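Uronate dehydrogenase (Agrobacterium tumefaciens, PDB 3RFX) probably catalyses the NAD-dependent oxidation of uronic acids such as galacturonate and glucuronate to aldaric acid lactones, as an enzyme of the epimerase/dehydratase family. Local coordinates at residues V58-I68 with L94-R105. The protein carries 1 engineered substitution. Numbering follows the deposited sequence.
Sequences VNAMVAGCDGI and LYEAARAHGQPR. With PO4 (phosphate ion), chain E.
V62 sends its two methyls into the face of helix 80-100: CG2 lies 3.8 Å from A97 CB, and CG1 reaches over the backbone of A98 toward the ring of P104. The two helices, 55-62 and 80-100, belong to the Rossmann fold and pack beside its parallel sheet; the axes of segments 58-62 and 94-100 come within 8.5 Å at 50°. Alanine suits position 97, since its small CB lets N59 CA come within 3.8 Å and V58 CG1 settle alongside. L94, with CG anti to its backbone N (chi1 -174°), brings CD1 against V62 CG2, the two side chains crossing at about a right angle, and CD1 also meets M61 CE and I68 CD1. Farther along, I68 CD1 meets P104 CG at 4.0 Å, while I68 N donates to R105 O, linking strand 67-70 to the start of strand 105-111 within a beta-alpha-beta unit. G64, third residue of the type II turn from V62 to C65, has the positive phi that glycine adopts easily. At the polar edge A63 CB sits over one face of the H101 ring in a CH-pi contact, its bareness allowing this close approach. Donating from both nitrogens, which is consistent with a protonated ring, the imidazole spans two acceptors: ND1 donates a hydrogen bond to O1 of a phosphate, probably from the crystallisation liquor, and NE2 donates to N59 OD1 at 2.8 Å, approaching 44° above the amide's carbonyl plane.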
# COMPACT_ATOMS: atom_id res chain seq x y z
N VAL A 58 -23.34 -29.04 -23.80
CA VAL A 58 -22.09 -28.32 -23.55
C VAL A 58 -20.88 -29.27 -23.55
O VAL A 58 -19.84 -28.98 -24.15
CB VAL A 58 -22.16 -27.50 -22.25
CG1 VAL A 58 -20.81 -26.87 -21.95
CG2 VAL A 58 -23.23 -26.42 -22.37
N ASN A 59 -21.02 -30.41 -22.89
CA ASN A 59 -19.98 -31.43 -22.94
C ASN A 59 -19.56 -31.77 -24.38
O ASN A 59 -18.37 -31.78 -24.71
CB ASN A 59 -20.41 -32.70 -22.19
CG ASN A 59 -19.28 -33.69 -22.02
OD1 ASN A 59 -18.83 -34.31 -22.99
ND2 ASN A 59 -18.80 -33.83 -20.79
N ALA A 60 -20.55 -32.02 -25.24
CA ALA A 60 -20.27 -32.32 -26.65
C ALA A 60 -19.64 -31.13 -27.38
O ALA A 60 -18.74 -31.29 -28.22
CB ALA A 60 -21.54 -32.78 -27.35
N MET A 61 -20.11 -29.93 -27.05
CA MET A 61 -19.58 -28.71 -27.65
C MET A 61 -18.09 -28.57 -27.38
O MET A 61 -17.30 -28.23 -28.27
CB MET A 61 -20.34 -27.49 -27.09
CG MET A 61 -19.93 -26.16 -27.70
SD MET A 61 -20.75 -24.79 -26.87
CE MET A 61 -20.22 -25.06 -25.18
N VAL A 62 -17.69 -28.86 -26.15
CA VAL A 62 -16.30 -28.66 -25.74
C VAL A 62 -15.35 -29.79 -26.17
O VAL A 62 -14.20 -29.54 -26.52
CB VAL A 62 -16.21 -28.44 -24.21
CG1 VAL A 62 -14.75 -28.45 -23.73
CG2 VAL A 62 -16.89 -27.11 -23.83
N ALA A 63 -15.85 -31.02 -26.16
CA ALA A 63 -15.02 -32.19 -26.48
C ALA A 63 -14.28 -32.03 -27.80
O ALA A 63 -14.88 -31.67 -28.82
CB ALA A 63 -15.88 -33.47 -26.50
N GLY A 64 -12.97 -32.26 -27.78
CA GLY A 64 -12.16 -32.14 -28.97
C GLY A 64 -11.56 -30.77 -29.23
O GLY A 64 -10.82 -30.59 -30.19
N CYS A 65 -11.88 -29.80 -28.37
CA CYS A 65 -11.34 -28.45 -28.53
C CYS A 65 -10.10 -28.20 -27.68
O CYS A 65 -10.04 -28.63 -26.53
CB CYS A 65 -12.41 -27.41 -28.18
SG CYS A 65 -13.88 -27.54 -29.24
N ASP A 66 -9.14 -27.50 -28.25
CA ASP A 66 -7.86 -27.22 -27.61
C ASP A 66 -7.84 -25.87 -26.91
O ASP A 66 -6.91 -25.55 -26.18
CB ASP A 66 -6.75 -27.28 -28.65
CG ASP A 66 -6.70 -28.62 -29.35
OD1 ASP A 66 -6.53 -29.63 -28.64
OD2 ASP A 66 -6.86 -28.66 -30.59
N GLY A 67 -8.88 -25.07 -27.15
CA GLY A 67 -8.97 -23.73 -26.58
C GLY A 67 -10.40 -23.23 -26.70
O GLY A 67 -11.14 -23.67 -27.58
N ILE A 68 -10.79 -22.32 -25.81
CA ILE A 68 -12.15 -21.79 -25.81
C ILE A 68 -12.12 -20.27 -25.68
O ILE A 68 -11.46 -19.73 -24.77
CB ILE A 68 -12.99 -22.33 -24.65
CG1 ILE A 68 -13.05 -23.86 -24.65
CG2 ILE A 68 -14.42 -21.76 -24.70
CD1 ILE A 68 -13.81 -24.43 -23.46
N LEU A 94 -19.92 -25.12 -18.63
CA LEU A 94 -18.73 -24.94 -19.44
C LEU A 94 -17.48 -25.43 -18.69
O LEU A 94 -16.63 -26.09 -19.28
CB LEU A 94 -18.53 -23.47 -19.82
CG LEU A 94 -17.37 -23.23 -20.79
CD1 LEU A 94 -17.77 -23.64 -22.20
CD2 LEU A 94 -16.94 -21.75 -20.76
N TYR A 95 -17.37 -25.09 -17.40
CA TYR A 95 -16.17 -25.46 -16.63
C TYR A 95 -16.10 -26.98 -16.37
O TYR A 95 -15.03 -27.59 -16.47
CB TYR A 95 -16.00 -24.60 -15.35
CG TYR A 95 -15.25 -23.35 -15.72
CD1 TYR A 95 -13.88 -23.26 -15.54
CD2 TYR A 95 -15.90 -22.29 -16.37
CE1 TYR A 95 -13.16 -22.13 -15.94
CE2 TYR A 95 -15.20 -21.16 -16.78
CZ TYR A 95 -13.84 -21.09 -16.57
OH TYR A 95 -13.15 -19.97 -16.98
N GLU A 96 -17.25 -27.57 -16.08
CA GLU A 96 -17.34 -29.02 -15.95
C GLU A 96 -16.96 -29.73 -17.25
O GLU A 96 -16.25 -30.75 -17.24
CB GLU A 96 -18.73 -29.43 -15.46
CG GLU A 96 -18.85 -29.37 -13.95
CD GLU A 96 -17.78 -30.21 -13.26
OE1 GLU A 96 -17.89 -31.45 -13.31
OE2 GLU A 96 -16.82 -29.64 -12.70
N ALA A 97 -17.41 -29.19 -18.38
CA ALA A 97 -17.11 -29.79 -19.67
C ALA A 97 -15.62 -29.69 -19.98
O ALA A 97 -15.01 -30.64 -20.48
CB ALA A 97 -17.93 -29.14 -20.76
N ALA A 98 -15.03 -28.54 -19.68
CA ALA A 98 -13.60 -28.37 -19.89
C ALA A 98 -12.83 -29.34 -19.00
O ALA A 98 -11.84 -29.93 -19.42
CB ALA A 98 -13.18 -26.93 -19.61
N ARG A 99 -13.29 -29.50 -17.77
CA ARG A 99 -12.59 -30.34 -16.81
C ARG A 99 -12.59 -31.80 -17.28
O ARG A 99 -11.65 -32.56 -17.03
CB ARG A 99 -13.22 -30.22 -15.42
CG ARG A 99 -12.49 -31.03 -14.35
CD ARG A 99 -12.98 -30.68 -12.95
NE ARG A 99 -14.32 -31.18 -12.66
CZ ARG A 99 -14.57 -32.41 -12.22
NH1 ARG A 99 -13.57 -33.27 -12.02
NH2 ARG A 99 -15.82 -32.79 -11.97
N ALA A 100 -13.65 -32.17 -18.00
CA ALA A 100 -13.80 -33.53 -18.52
C ALA A 100 -13.04 -33.77 -19.82
O ALA A 100 -12.88 -34.92 -20.25
CB ALA A 100 -15.29 -33.86 -18.70
N HIS A 101 -12.56 -32.70 -20.45
CA HIS A 101 -11.93 -32.82 -21.76
C HIS A 101 -10.57 -32.13 -21.90
O HIS A 101 -10.30 -31.46 -22.90
CB HIS A 101 -12.89 -32.37 -22.87
CG HIS A 101 -14.11 -33.23 -22.98
ND1 HIS A 101 -14.11 -34.44 -23.64
CD2 HIS A 101 -15.36 -33.08 -22.48
CE1 HIS A 101 -15.31 -34.99 -23.55
NE2 HIS A 101 -16.08 -34.18 -22.85
N GLY A 102 -9.71 -32.29 -20.90
CA GLY A 102 -8.33 -31.86 -21.02
C GLY A 102 -8.04 -30.43 -20.59
O GLY A 102 -6.93 -29.94 -20.78
N GLN A 103 -9.04 -29.79 -19.99
CA GLN A 103 -8.92 -28.41 -19.50
C GLN A 103 -8.33 -27.46 -20.53
O GLN A 103 -7.33 -26.80 -20.28
CB GLN A 103 -8.13 -28.37 -18.17
CG GLN A 103 -8.83 -29.17 -17.10
CD GLN A 103 -8.13 -29.19 -15.75
OE1 GLN A 103 -8.63 -29.80 -14.81
NE2 GLN A 103 -6.98 -28.53 -15.65
N PRO A 104 -8.97 -27.38 -21.71
CA PRO A 104 -8.52 -26.42 -22.71
C PRO A 104 -8.54 -25.02 -22.09
O PRO A 104 -9.46 -24.70 -21.33
CB PRO A 104 -9.60 -26.53 -23.80
CG PRO A 104 -10.81 -27.03 -23.06
CD PRO A 104 -10.24 -28.01 -22.08
N ARG A 105 -7.52 -24.22 -22.39
CA ARG A 105 -7.42 -22.86 -21.86
C ARG A 105 -8.62 -22.02 -22.30
O ARG A 105 -9.06 -22.13 -23.45
CB ARG A 105 -6.12 -22.23 -22.34
CG ARG A 105 -5.81 -20.85 -21.78
CD ARG A 105 -4.39 -20.44 -22.12
NE ARG A 105 -3.41 -21.21 -21.35
CZ ARG A 105 -2.10 -21.07 -21.48
NH1 ARG A 105 -1.61 -20.19 -22.35
NH2 ARG A 105 -1.26 -21.80 -20.74
P PO4 E . -10.91 -35.64 -24.77
O1 PO4 E . -11.93 -35.92 -23.69
O2 PO4 E . -9.61 -35.20 -24.13
O3 PO4 E . -10.66 -36.91 -25.54
O4 PO4 E . -11.44 -34.55 -25.69
O HOH W 1 -10.93 -31.13 -25.45